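Local coordinates for citrinin polyketide synthase (Monascus purpureus, PDB 5MPT), which builds a keto-aldehyde intermediate of the mycotoxin citrinin by successive malonyl-CoA condensations and, through the C-methyltransferase domain described here, methylates the polyketide at carbon, at residues S15-A20 with D308-L313; V53-N58 with L141-G146; S147-C152 with V323-G328; Q189-L194 with L225-R230. All blocks are in the same frame, centred on the assembly; numbering follows the deposited sequence.

Contact 1 (S15-A20 with D308-L313); sequences SAILDA and DGFLLL
Asp308 meets Ile17 through its backbone alone: the carbonyl O of Asp308 lies 3.8 Å from Ile17 CD1, the outermost methyl of the isoleucine. The aspartate carboxylate turns elsewhere and forms a salt bridge with Arg306, which suits a charged residue at the corner where the chain swings into the sheet. Gly309 then carries the backbone into strand 309-316, where its backbone is hydrogen-bonded to that of Ala382. At Phe310 the contact proper begins. Its CG sits between the backbone N and the carbonyl carbon (chi1 63°), a torsion that lifts the ring off the sheet toward helix 14-26. One face of the ring receives Ile17 CG2, a CH-pi contact with 4.3 Å from that methyl to the ring centroid, while Ile17 CD1 approaches the rim at 3.6 Å from Phe310 CD1. Between them, Ile17 CG1 lies 3.8 Å from Phe310 CE1. Ile17 thus lies alongside the ring, its CG2 branch over the face and its CG1-CD1 branch at the CD1-CE1 rim, and a flat ring beneath a beta-branched residue gives close apolar packing between the side chains. Leu197 of helix 181-198 and Ile379 of strand 375-381 touch both side chains and extend this core. An amphipathic helix laid by its apolar side on an inner strand of the seven-stranded sheet is the layering of the Rossmann-like fold of class I methyltransferases, here with an N-terminal helix added to the sheet's cover.

Contact 2 (V53-N58 with L141-G146); sequences VAHIVN and LTSLTG
With CG anti to the carbonyl carbon (chi1 -81°), the His55 imidazole leans out from its helix toward 141-146, and Ser143, whose OG is likewise anti to its own carbonyl carbon, holds its hydroxyl out to meet it. His55 NE2 and Ser143 OG are 2.9 Å apart in a hydrogen bond with an angle of 154°; either atom could be the donor. The hydroxyl lies in the imidazole plane at the ring edge, and this bond, with Gly146 against the face, helps set the rotation of the ring. One face of that ring rests on the end of helix 136-146: Gly146 CA is 3.9 Å from the His55 ring centroid, a CH-pi contact, and Gly146 C is 3.4 Å from His55 ND1. Glycine suits this position because, having no side chain, it lets the imidazole lie directly against the backbone. A water ties the main chains together as well, donating to His55 O at 2.6 Å and to Gly146 O at 2.8 Å. A histidine is apt here, since its flat ring packs by a face while its nitrogen bonds at the edge. The two helical segments run nearly parallel, at 8°, with axes 10.1 Å apart, so one large side chain bridges the gap. Val121 of helix 121-131 also packs on His55, while Phe325 of helix 321-327 touches both His55 and Ile56, and Trp322 and Ile326 of the same helix press on Thr142.

Contact 3 (S147-C152 with V323-G328); sequences SKFADC and VDFIFG
Phe149 and Phe325 carry this contact between them, in a buried aromatic pair whose closest atoms are the two CE1 carbons: Phe149 CE1 lies 3.4 Å from Phe325 CE1. The planes differ by 24° and are displaced, with centroids 4.9 Å apart, so that only one corner of each ring lies against the other. Phe325 CE1 stands over one face of the Phe149 ring, shifted toward its rim, and comes 3.5 Å from Phe149 CD1, with Phe325 CZ 3.7 Å from that same Phe149 CD1. Each phenylalanine has CG anti to its backbone N (chi1 -168° in Phe149, 179° in Phe325), a torsion that lets the ring reach well beyond its own helix and span the gap between the backbones. Phenylalanine suits both places, being long, flat and wholly apolar. Ile92 of helix 86-98 touches both rings, while helix 40-62 adds Ala59 against Phe149 and Cys52 and Ile56 against Phe325. The result is a strongly offset aromatic pair in the hydrophobic core of a helix cluster, joining the start of helix 149-154 to helix 321-327, which follows the methyltransferase sheet strand 309-316.

Contact 4 (Q189-L194 with L225-R230); sequences QAEFFL and LPLLER
Leu227 drives one methyl, CD2, against the backbone of the facing helix, and nearly all the close packing gathers round that group. Leu227 CD2 lies 3.6 Å from Glu191 O and also touches the CA and CB of that residue. One turn further along, the same Leu227 CD2 is 4.2 Å from Leu194 CB. The leucine reaches this far because its CG is anti to the backbone N (chi1 176°), which sends the branched end across the gap rather than along its own helix. A slim, branched apolar tip suits a narrow approach of two helices, and Leu194 extends the apolar strip, with Met224 covering both Glu191 and Leu194. Glu191 continues past its CB as an extended chain, and its carboxylate, buried too, is paired through OE1 in a salt bridge to Lys223, one turn before Leu227; the carboxylate may therefore be stabilised in its charged form despite its burial. The loose, solvent side belongs to Arg230, which is exposed and adopts two conformers, so that its salt bridge through NH1 to Glu195 is doubtful as a lasting tie. Helices 181-198 and 221-231 pack side by side on one face of the sheet, as helices do in Rossmann-like class I methyltransferases, with Arg230 at the exposed margin and helix 221-231 following the first strand, 208-213.

The four contacts form two pairs on opposite sides of the chain's centre. Contacts 1 and 4 have centres 14 Å apart and share a core through Phe193, whose CZ lies 3.6 Å from Phe310 CZ. Contacts 2 and 3, with centres only 7 Å apart, are fused by Phe325, whose CE2 is 3.6 Å from Gly146 CA. Between the pairs the centres are 35 to 41 Å apart. All four are structural packing away from the active site, and the bound S-adenosyl-L-homocysteine is about 12 Å from the side chain of Glu191. Strand 309-316 of contact 1 also carries catalytic Glu315, and the chain then runs on to helix 321-327 of contact 3, linking sheet to helix cluster.

Contact 1 (S15-A20 with D308-L313)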
loop_
_atom_site.group_PDB
_atom_site.type_symbol
_atom_site.label_atom_id
_atom_site.label_comp_id
_atom_site.label_asym_id
_atom_site.label_seq_id
_atom_site.Cartn_x
_atom_site.Cartn_y
_atom_site.Cartn_z
ATOM N N SER A 15 -9.495 23.380 -13.781
ATOM C CA SER A 15 -10.668 22.658 -14.292
ATOM C C SER A 15 -10.280 21.319 -14.895
ATOM O O SER A 15 -11.062 20.370 -14.843
ATOM C CB SER A 15 -11.420 23.487 -15.331
ATOM O OG SER A 15 -10.693 23.612 -16.551
ATOM N N ALA A 16 -9.097 21.233 -15.500
ATOM C CA ALA A 16 -8.626 19.976 -16.057
ATOM C C ALA A 16 -8.450 18.940 -14.963
ATOM O O ALA A 16 -8.813 17.768 -15.136
ATOM C CB ALA A 16 -7.305 20.181 -16.785
ATOM N N ILE A 17 -7.893 19.358 -13.838
ATOM C CA ILE A 17 -7.707 18.432 -12.730
ATOM C C ILE A 17 -9.052 17.990 -12.181
ATOM O O ILE A 17 -9.312 16.794 -11.993
ATOM C CB ILE A 17 -6.865 19.081 -11.628
ATOM C CG1 ILE A 17 -5.508 19.555 -12.160
ATOM C CG2 ILE A 17 -6.667 18.035 -10.507
ATOM C CD1 ILE A 17 -4.779 20.503 -11.193
ATOM N N LEU A 18 -9.898 18.957 -11.839
ATOM C CA LEU A 18 -11.148 18.647 -11.161
ATOM C C LEU A 18 -12.107 17.878 -12.059
ATOM O O LEU A 18 -12.825 16.984 -11.586
ATOM C CB LEU A 18 -11.798 19.931 -10.662
ATOM C CG LEU A 18 -10.994 20.707 -9.633
ATOM C CD1 LEU A 18 -11.709 22.027 -9.488
ATOM C CD2 LEU A 18 -10.920 20.025 -8.333
ATOM N N ASP A 19 -12.162 18.217 -13.353
ATOM C CA ASP A 19 -13.041 17.487 -14.244
ATOM C C ASP A 19 -12.537 16.073 -14.488
ATOM O O ASP A 19 -13.326 15.123 -14.492
ATOM C CB ASP A 19 -13.206 18.254 -15.561
ATOM C CG ASP A 19 -13.899 19.603 -15.374
ATOM O OD1 ASP A 19 -14.511 19.826 -14.306
ATOM O OD2 ASP A 19 -13.876 20.427 -16.322
ATOM N N ALA A 20 -11.234 15.907 -14.700
ATOM C CA ALA A 20 -10.694 14.560 -14.840
ATOM C C ALA A 20 -10.905 13.740 -13.573
ATOM O O ALA A 20 -11.248 12.551 -13.646
ATOM C CB ALA A 20 -9.217 14.587 -15.212
ATOM N N ASP A 308 0.225 25.420 -9.247
ATOM C CA ASP A 308 -0.863 24.863 -10.033
ATOM C C ASP A 308 -0.895 23.334 -9.997
ATOM O O ASP A 308 -1.716 22.732 -10.694
ATOM C CB ASP A 308 -0.803 25.369 -11.488
ATOM C CG ASP A 308 0.471 24.961 -12.220
ATOM O OD1 ASP A 308 1.200 24.122 -11.713
ATOM O OD2 ASP A 308 0.775 25.474 -13.319
ATOM N N GLY A 309 -0.069 22.703 -9.158
ATOM C CA GLY A 309 0.071 21.260 -9.159
ATOM C C GLY A 309 -0.787 20.549 -8.126
ATOM O O GLY A 309 -1.553 21.144 -7.367
ATOM N N PHE A 310 -0.592 19.229 -8.067
ATOM C CA PHE A 310 -1.337 18.429 -7.112
ATOM C C PHE A 310 -0.590 17.154 -6.774
ATOM O O PHE A 310 0.237 16.637 -7.543
ATOM C CB PHE A 310 -2.737 18.055 -7.622
ATOM C CG PHE A 310 -2.731 17.197 -8.838
ATOM C CD1 PHE A 310 -2.797 17.758 -10.090
ATOM C CD2 PHE A 310 -2.720 15.826 -8.734
ATOM C CE1 PHE A 310 -2.799 16.993 -11.207
ATOM C CE2 PHE A 310 -2.751 15.041 -9.873
ATOM C CZ PHE A 310 -2.795 15.609 -11.098
ATOM N N LEU A 311 -0.953 16.640 -5.614
ATOM C CA LEU A 311 -0.558 15.329 -5.140
ATOM C C LEU A 311 -1.665 14.322 -5.426
ATOM O O LEU A 311 -2.827 14.571 -5.100
ATOM C CB LEU A 311 -0.285 15.391 -3.641
ATOM C CG LEU A 311 -0.113 14.062 -2.870
ATOM C CD1 LEU A 311 1.103 13.325 -3.377
ATOM C CD2 LEU A 311 0.018 14.378 -1.407
ATOM N N LEU A 312 -1.279 13.164 -5.944
ATOM C CA LEU A 312 -2.179 12.026 -6.108
ATOM C C LEU A 312 -1.632 10.885 -5.267
ATOM O O LEU A 312 -0.680 10.210 -5.666
ATOM C CB LEU A 312 -2.319 11.625 -7.570
ATOM C CG LEU A 312 -3.399 10.573 -7.791
ATOM C CD1 LEU A 312 -4.782 11.103 -7.491
ATOM C CD2 LEU A 312 -3.374 10.133 -9.232
ATOM N N LEU A 313 -2.244 10.694 -4.110
ATOM C CA LEU A 313 -1.965 9.534 -3.276
ATOM C C LEU A 313 -2.761 8.320 -3.738
ATOM O O LEU A 313 -3.927 8.420 -4.152
ATOM C CB LEU A 313 -2.328 9.822 -1.824
ATOM C CG LEU A 313 -1.549 10.899 -1.106
ATOM C CD1 LEU A 313 -2.293 11.309 0.145
ATOM C CD2 LEU A 313 -0.159 10.378 -0.732
#

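Contact 2 (V53-N58 with L141-G146)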
loop_
_atom_site.group_PDB
_atom_site.type_symbol
_atom_site.label_atom_id
_atom_site.label_comp_id
_atom_site.label_asym_id
_atom_site.label_seq_id
_atom_site.Cartn_x
_atom_site.Cartn_y
_atom_site.Cartn_z
ATOM N N VAL A 53 -4.634 -16.838 10.032
ATOM C CA VAL A 53 -4.957 -17.370 11.348
ATOM C C VAL A 53 -4.362 -18.756 11.508
ATOM O O VAL A 53 -3.782 -19.069 12.543
ATOM C CB VAL A 53 -6.481 -17.366 11.558
ATOM C CG1 VAL A 53 -6.858 -18.171 12.818
ATOM C CG2 VAL A 53 -6.973 -15.912 11.639
ATOM N N ALA A 54 -4.484 -19.603 10.484
ATOM C CA ALA A 54 -3.914 -20.947 10.571
ATOM C C ALA A 54 -2.409 -20.889 10.755
ATOM O O ALA A 54 -1.840 -21.647 11.551
ATOM C CB ALA A 54 -4.257 -21.751 9.320
ATOM N N HIS A 55 -1.745 -19.989 10.040
ATOM C CA HIS A 55 -0.309 -19.815 10.221
ATOM C C HIS A 55 0.022 -19.353 11.632
ATOM O O HIS A 55 1.019 -19.780 12.222
ATOM C CB HIS A 55 0.227 -18.798 9.232
ATOM C CG HIS A 55 0.476 -19.318 7.859
ATOM N ND1 HIS A 55 1.322 -20.364 7.590
ATOM C CD2 HIS A 55 0.018 -18.890 6.659
ATOM C CE1 HIS A 55 1.384 -20.562 6.288
ATOM N NE2 HIS A 55 0.601 -19.673 5.697
ATOM N N ILE A 56 -0.821 -18.499 12.201
ATOM C CA ILE A 56 -0.592 -18.017 13.558
ATOM C C ILE A 56 -0.732 -19.157 14.552
ATOM O O ILE A 56 0.110 -19.341 15.442
ATOM C CB ILE A 56 -1.570 -16.869 13.876
ATOM C CG1 ILE A 56 -1.221 -15.640 13.066
ATOM C CG2 ILE A 56 -1.536 -16.552 15.368
ATOM C CD1 ILE A 56 -2.353 -14.688 12.923
ATOM N N VAL A 57 -1.781 -19.971 14.389
ATOM C CA VAL A 57 -1.995 -21.094 15.281
ATOM C C VAL A 57 -0.791 -22.033 15.242
ATOM O O VAL A 57 -0.280 -22.464 16.284
ATOM C CB VAL A 57 -3.290 -21.836 14.914
ATOM C CG1 VAL A 57 -3.335 -23.161 15.657
ATOM C CG2 VAL A 57 -4.504 -21.018 15.278
ATOM N N ASN A 58 -0.295 -22.317 14.034
ATOM C CA ASN A 58 0.888 -23.155 13.895
ATOM C C ASN A 58 2.097 -22.558 14.603
ATOM O O ASN A 58 2.861 -23.288 15.239
ATOM C CB ASN A 58 1.194 -23.378 12.418
ATOM C CG ASN A 58 0.250 -24.336 11.767
ATOM O OD1 ASN A 58 -0.470 -25.090 12.444
ATOM N ND2 ASN A 58 0.246 -24.342 10.433
ATOM N N LEU A 141 2.758 -14.672 -0.769
ATOM C CA LEU A 141 3.509 -13.897 0.208
ATOM C C LEU A 141 3.043 -14.212 1.621
ATOM O O LEU A 141 3.852 -14.254 2.556
ATOM C CB LEU A 141 3.375 -12.405 -0.074
ATOM C CG LEU A 141 4.398 -11.462 0.576
ATOM C CD1 LEU A 141 5.802 -11.777 0.108
ATOM C CD2 LEU A 141 4.014 -10.048 0.245
ATOM N N THR A 142 1.737 -14.416 1.795
ATOM C CA THR A 142 1.201 -14.740 3.113
ATOM C C THR A 142 1.843 -16.016 3.671
ATOM O O THR A 142 2.243 -16.078 4.852
ATOM C CB THR A 142 -0.319 -14.880 3.000
ATOM O OG1 THR A 142 -0.894 -13.586 2.760
ATOM C CG2 THR A 142 -0.927 -15.488 4.272
ATOM N N SER A 143 2.041 -17.017 2.821
ATOM C CA SER A 143 2.667 -18.230 3.326
ATOM C C SER A 143 4.188 -18.128 3.422
ATOM O O SER A 143 4.793 -18.800 4.279
ATOM C CB SER A 143 2.252 -19.420 2.463
ATOM O OG SER A 143 0.955 -19.831 2.842
ATOM N N LEU A 144 4.816 -17.289 2.589
ATOM C CA LEU A 144 6.269 -17.122 2.620
ATOM C C LEU A 144 6.737 -16.647 3.990
ATOM O O LEU A 144 7.648 -17.241 4.601
ATOM C CB LEU A 144 6.702 -16.142 1.520
ATOM C CG LEU A 144 8.207 -15.892 1.325
ATOM C CD1 LEU A 144 8.477 -15.206 -0.014
ATOM C CD2 LEU A 144 8.792 -15.012 2.401
ATOM N N THR A 145 6.110 -15.598 4.516
ATOM C CA THR A 145 6.446 -15.204 5.883
ATOM C C THR A 145 5.662 -16.027 6.888
ATOM O O THR A 145 6.190 -16.383 7.942
ATOM C CB THR A 145 6.173 -13.709 6.117
ATOM O OG1 THR A 145 4.799 -13.423 5.849
ATOM C CG2 THR A 145 7.038 -12.839 5.216
ATOM N N GLY A 146 4.408 -16.349 6.558
ATOM C CA GLY A 146 3.528 -17.034 7.498
ATOM C C GLY A 146 4.054 -18.380 7.955
ATOM O O GLY A 146 3.889 -18.748 9.118
HETATM O O HOH W 1 3.218 -20.553 11.105
#

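Contact 3 (S147-C152 with V323-G328)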
loop_
_atom_site.group_PDB
_atom_site.type_symbol
_atom_site.label_atom_id
_atom_site.label_comp_id
_atom_site.label_asym_id
_atom_site.label_seq_id
_atom_site.Cartn_x
_atom_site.Cartn_y
_atom_site.Cartn_z
ATOM N N SER A 147 4.668 -19.145 7.041
ATOM C CA SER A 147 5.240 -20.440 7.390
ATOM C C SER A 147 6.473 -20.301 8.262
ATOM O O SER A 147 6.895 -21.290 8.861
ATOM C CB SER A 147 5.614 -21.213 6.128
ATOM O OG SER A 147 6.686 -20.562 5.465
ATOM N N LYS A 148 7.076 -19.114 8.327
ATOM C CA LYS A 148 8.233 -18.869 9.174
ATOM C C LYS A 148 7.897 -17.876 10.283
ATOM O O LYS A 148 8.769 -17.148 10.765
ATOM C CB LYS A 148 9.420 -18.355 8.354
ATOM C CG LYS A 148 9.779 -19.179 7.125
ATOM C CD LYS A 148 10.747 -20.310 7.392
ATOM C CE LYS A 148 11.140 -21.000 6.081
ATOM N NZ LYS A 148 9.963 -21.590 5.346
ATOM N N PHE A 149 6.635 -17.849 10.706
ATOM C CA PHE A 149 6.161 -16.778 11.576
ATOM C C PHE A 149 6.776 -16.859 12.962
ATOM O O PHE A 149 7.182 -15.837 13.525
ATOM C CB PHE A 149 4.638 -16.811 11.674
ATOM C CG PHE A 149 4.059 -15.587 12.299
ATOM C CD1 PHE A 149 4.010 -14.409 11.585
ATOM C CD2 PHE A 149 3.548 -15.604 13.577
ATOM C CE1 PHE A 149 3.498 -13.267 12.140
ATOM C CE2 PHE A 149 3.027 -14.455 14.147
ATOM C CZ PHE A 149 2.981 -13.287 13.399
ATOM N N ALA A 150 6.844 -18.058 13.544
ATOM C CA ALA A 150 7.479 -18.196 14.849
ATOM C C ALA A 150 8.944 -17.790 14.773
ATOM O O ALA A 150 9.449 -17.055 15.642
ATOM C CB ALA A 150 7.315 -19.633 15.365
ATOM N N ASP A 151 9.649 -18.229 13.727
ATOM C CA ASP A 151 11.046 -17.824 13.587
ATOM C C ASP A 151 11.191 -16.307 13.471
ATOM O O ASP A 151 12.135 -15.732 14.033
ATOM C CB ASP A 151 11.685 -18.521 12.388
ATOM C CG ASP A 151 12.038 -19.949 12.682
ATOM O OD1 ASP A 151 11.810 -20.365 13.841
ATOM O OD2 ASP A 151 12.549 -20.641 11.776
ATOM N N CYS A 152 10.284 -15.637 12.738
ATOM C CA CYS A 152 10.376 -14.184 12.581
ATOM C C CYS A 152 10.117 -13.455 13.891
ATOM O O CYS A 152 10.886 -12.569 14.274
ATOM C CB CYS A 152 9.397 -13.675 11.505
ATOM S SG CYS A 152 9.898 -14.076 9.853
ATOM N N VAL A 323 -2.347 -8.041 4.874
ATOM C CA VAL A 323 -1.379 -6.949 4.784
ATOM C C VAL A 323 -0.702 -6.724 6.133
ATOM O O VAL A 323 0.534 -6.668 6.235
ATOM C CB VAL A 323 -2.073 -5.667 4.282
ATOM C CG1 VAL A 323 -1.102 -4.488 4.250
ATOM C CG2 VAL A 323 -2.714 -5.919 2.902
ATOM N N ASP A 324 -1.499 -6.550 7.187
ATOM C CA ASP A 324 -0.921 -6.458 8.527
ATOM C C ASP A 324 -0.070 -7.674 8.862
ATOM O O ASP A 324 0.997 -7.553 9.465
ATOM C CB ASP A 324 -2.020 -6.298 9.569
ATOM C CG ASP A 324 -2.492 -4.875 9.672
ATOM O OD1 ASP A 324 -1.607 -4.007 9.765
ATOM O OD2 ASP A 324 -3.718 -4.633 9.670
ATOM N N PHE A 325 -0.544 -8.863 8.519
ATOM C CA PHE A 325 0.132 -10.091 8.932
ATOM C C PHE A 325 1.545 -10.158 8.375
ATOM O O PHE A 325 2.471 -10.629 9.049
ATOM C CB PHE A 325 -0.679 -11.284 8.457
ATOM C CG PHE A 325 -0.081 -12.619 8.803
ATOM C CD1 PHE A 325 0.133 -12.987 10.121
ATOM C CD2 PHE A 325 0.273 -13.521 7.808
ATOM C CE1 PHE A 325 0.668 -14.220 10.425
ATOM C CE2 PHE A 325 0.803 -14.763 8.117
ATOM C CZ PHE A 325 1.034 -15.086 9.430
ATOM N N ILE A 326 1.730 -9.688 7.145
ATOM C CA ILE A 326 3.032 -9.717 6.489
ATOM C C ILE A 326 3.839 -8.485 6.825
ATOM O O ILE A 326 4.973 -8.581 7.285
ATOM C CB ILE A 326 2.883 -9.798 4.968
ATOM C CG1 ILE A 326 2.115 -11.061 4.601
ATOM C CG2 ILE A 326 4.257 -9.733 4.286
ATOM C CD1 ILE A 326 1.665 -11.134 3.164
ATOM N N PHE A 327 3.299 -7.321 6.484
ATOM C CA PHE A 327 4.072 -6.103 6.630
ATOM C C PHE A 327 4.273 -5.726 8.077
ATOM O O PHE A 327 5.256 -5.041 8.395
ATOM C CB PHE A 327 3.396 -4.976 5.855
ATOM C CG PHE A 327 3.528 -5.123 4.369
ATOM C CD1 PHE A 327 2.604 -5.839 3.638
ATOM C CD2 PHE A 327 4.571 -4.503 3.696
ATOM C CE1 PHE A 327 2.734 -5.987 2.262
ATOM C CE2 PHE A 327 4.691 -4.621 2.311
ATOM C CZ PHE A 327 3.784 -5.359 1.601
ATOM N N GLY A 328 3.416 -6.212 8.974
ATOM C CA GLY A 328 3.606 -5.908 10.364
ATOM C C GLY A 328 4.886 -6.476 10.932
ATOM O O GLY A 328 5.316 -6.035 12.002
#

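Contact 4 (Q189-L194 with L225-R230)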
loop_
_atom_site.group_PDB
_atom_site.type_symbol
_atom_site.label_atom_id
_atom_site.label_comp_id
_atom_site.label_asym_id
_atom_site.label_seq_id
_atom_site.Cartn_x
_atom_site.Cartn_y
_atom_site.Cartn_z
ATOM N N GLN A 189 -7.086 3.023 -12.524
ATOM C CA GLN A 189 -7.941 4.197 -12.403
ATOM C C GLN A 189 -7.125 5.486 -12.479
ATOM O O GLN A 189 -7.556 6.477 -13.077
ATOM C CB GLN A 189 -8.731 4.097 -11.097
ATOM C CG GLN A 189 -9.707 5.230 -10.920
ATOM C CD GLN A 189 -10.434 5.144 -9.604
ATOM O OE1 GLN A 189 -9.902 4.622 -8.643
ATOM N NE2 GLN A 189 -11.660 5.666 -9.549
ATOM N N ALA A 190 -5.923 5.476 -11.915
ATOM C CA ALA A 190 -5.066 6.637 -12.020
ATOM C C ALA A 190 -4.641 6.876 -13.456
ATOM O O ALA A 190 -4.530 8.036 -13.873
ATOM C CB ALA A 190 -3.849 6.480 -11.086
ATOM N N GLU A 191 -4.372 5.812 -14.222
ATOM C CA GLU A 191 -4.124 5.984 -15.657
ATOM C C GLU A 191 -5.266 6.732 -16.335
ATOM O O GLU A 191 -5.036 7.647 -17.119
ATOM C CB GLU A 191 -3.914 4.647 -16.353
ATOM C CG GLU A 191 -2.719 3.848 -15.864
ATOM C CD GLU A 191 -2.667 2.498 -16.552
ATOM O OE1 GLU A 191 -2.748 1.471 -15.834
ATOM O OE2 GLU A 191 -2.580 2.472 -17.806
ATOM N N PHE A 192 -6.508 6.316 -16.081
ATOM C CA PHE A 192 -7.671 6.953 -16.688
ATOM C C PHE A 192 -7.760 8.426 -16.303
ATOM O O PHE A 192 -7.969 9.312 -17.157
ATOM C CB PHE A 192 -8.928 6.158 -16.275
ATOM C CG PHE A 192 -10.200 6.731 -16.777
ATOM C CD1 PHE A 192 -10.362 7.043 -18.124
ATOM C CD2 PHE A 192 -11.252 6.960 -15.900
ATOM C CE1 PHE A 192 -11.590 7.520 -18.588
ATOM C CE2 PHE A 192 -12.463 7.479 -16.352
ATOM C CZ PHE A 192 -12.633 7.752 -17.693
ATOM N N PHE A 193 -7.534 8.719 -15.026
ATOM C CA PHE A 193 -7.548 10.094 -14.569
ATOM C C PHE A 193 -6.517 10.913 -15.338
ATOM O O PHE A 193 -6.820 11.989 -15.882
ATOM C CB PHE A 193 -7.274 10.140 -13.067
ATOM C CG PHE A 193 -6.816 11.477 -12.588
ATOM C CD1 PHE A 193 -7.652 12.582 -12.666
ATOM C CD2 PHE A 193 -5.542 11.633 -12.061
ATOM C CE1 PHE A 193 -7.254 13.832 -12.258
ATOM C CE2 PHE A 193 -5.125 12.882 -11.632
ATOM C CZ PHE A 193 -5.976 14.000 -11.740
ATOM N N LEU A 194 -5.273 10.415 -15.392
ATOM C CA LEU A 194 -4.211 11.180 -16.040
ATOM C C LEU A 194 -4.475 11.359 -17.539
ATOM O O LEU A 194 -4.200 12.430 -18.096
ATOM C CB LEU A 194 -2.862 10.509 -15.808
ATOM C CG LEU A 194 -2.326 10.597 -14.377
ATOM C CD1 LEU A 194 -1.109 9.686 -14.199
ATOM C CD2 LEU A 194 -1.981 12.058 -14.016
ATOM N N LEU A 225 4.506 4.851 -17.610
ATOM C CA LEU A 225 5.454 5.164 -18.679
ATOM C C LEU A 225 4.876 4.836 -20.043
ATOM O O LEU A 225 4.906 5.713 -20.924
ATOM C CB LEU A 225 6.777 4.432 -18.433
ATOM C CG LEU A 225 7.761 5.043 -17.426
ATOM C CD1 LEU A 225 7.043 5.685 -16.246
ATOM C CD2 LEU A 225 8.746 4.002 -16.945
ATOM N N PRO A 226 4.363 3.623 -20.298
ATOM C CA PRO A 226 3.672 3.368 -21.573
ATOM C C PRO A 226 2.519 4.310 -21.805
ATOM O O PRO A 226 2.263 4.711 -22.952
ATOM C CB PRO A 226 3.191 1.919 -21.428
ATOM C CG PRO A 226 4.059 1.327 -20.413
ATOM C CD PRO A 226 4.419 2.412 -19.462
ATOM N N LEU A 227 1.793 4.662 -20.741
ATOM C CA LEU A 227 0.718 5.640 -20.881
ATOM C C LEU A 227 1.243 6.967 -21.425
ATOM O O LEU A 227 0.680 7.524 -22.369
ATOM C CB LEU A 227 0.013 5.850 -19.542
ATOM C CG LEU A 227 -1.066 6.943 -19.589
ATOM C CD1 LEU A 227 -2.218 6.520 -20.498
ATOM C CD2 LEU A 227 -1.589 7.307 -18.216
ATOM N N LEU A 228 2.301 7.508 -20.820
ATOM C CA LEU A 228 2.823 8.795 -21.282
ATOM C C LEU A 228 3.445 8.675 -22.671
ATOM O O LEU A 228 3.388 9.614 -23.470
ATOM C CB LEU A 228 3.840 9.321 -20.277
ATOM C CG LEU A 228 3.250 9.622 -18.896
ATOM C CD1 LEU A 228 4.319 9.710 -17.836
ATOM C CD2 LEU A 228 2.478 10.918 -18.971
ATOM N N GLU A 229 4.057 7.530 -22.963
ATOM C CA GLU A 229 4.561 7.255 -24.303
ATOM C C GLU A 229 3.446 7.371 -25.340
ATOM O O GLU A 229 3.598 8.050 -26.361
ATOM C CB GLU A 229 5.184 5.858 -24.312
ATOM C CG GLU A 229 5.932 5.444 -25.562
ATOM C CD GLU A 229 6.576 4.070 -25.404
ATOM O OE1 GLU A 229 5.863 3.112 -25.021
ATOM O OE2 GLU A 229 7.798 3.952 -25.642
ATOM N N ARG A 230 2.298 6.753 -25.074
ATOM C CA ARG A 230 1.192 6.732 -26.033
ATOM C C ARG A 230 0.502 8.084 -26.153
ATOM O O ARG A 230 -0.007 8.431 -27.223
ATOM C CB ARG A 230 0.166 5.669 -25.625
ATOM C CG ARG A 230 -1.240 5.923 -26.163
ATOM C CD ARG A 230 -2.157 4.733 -25.967
ATOM N NE ARG A 230 -2.440 4.469 -24.559
ATOM C CZ ARG A 230 -3.431 5.027 -23.868
ATOM N NH1 ARG A 230 -4.249 5.898 -24.438
ATOM N NH2 ARG A 230 -3.611 4.708 -22.595
#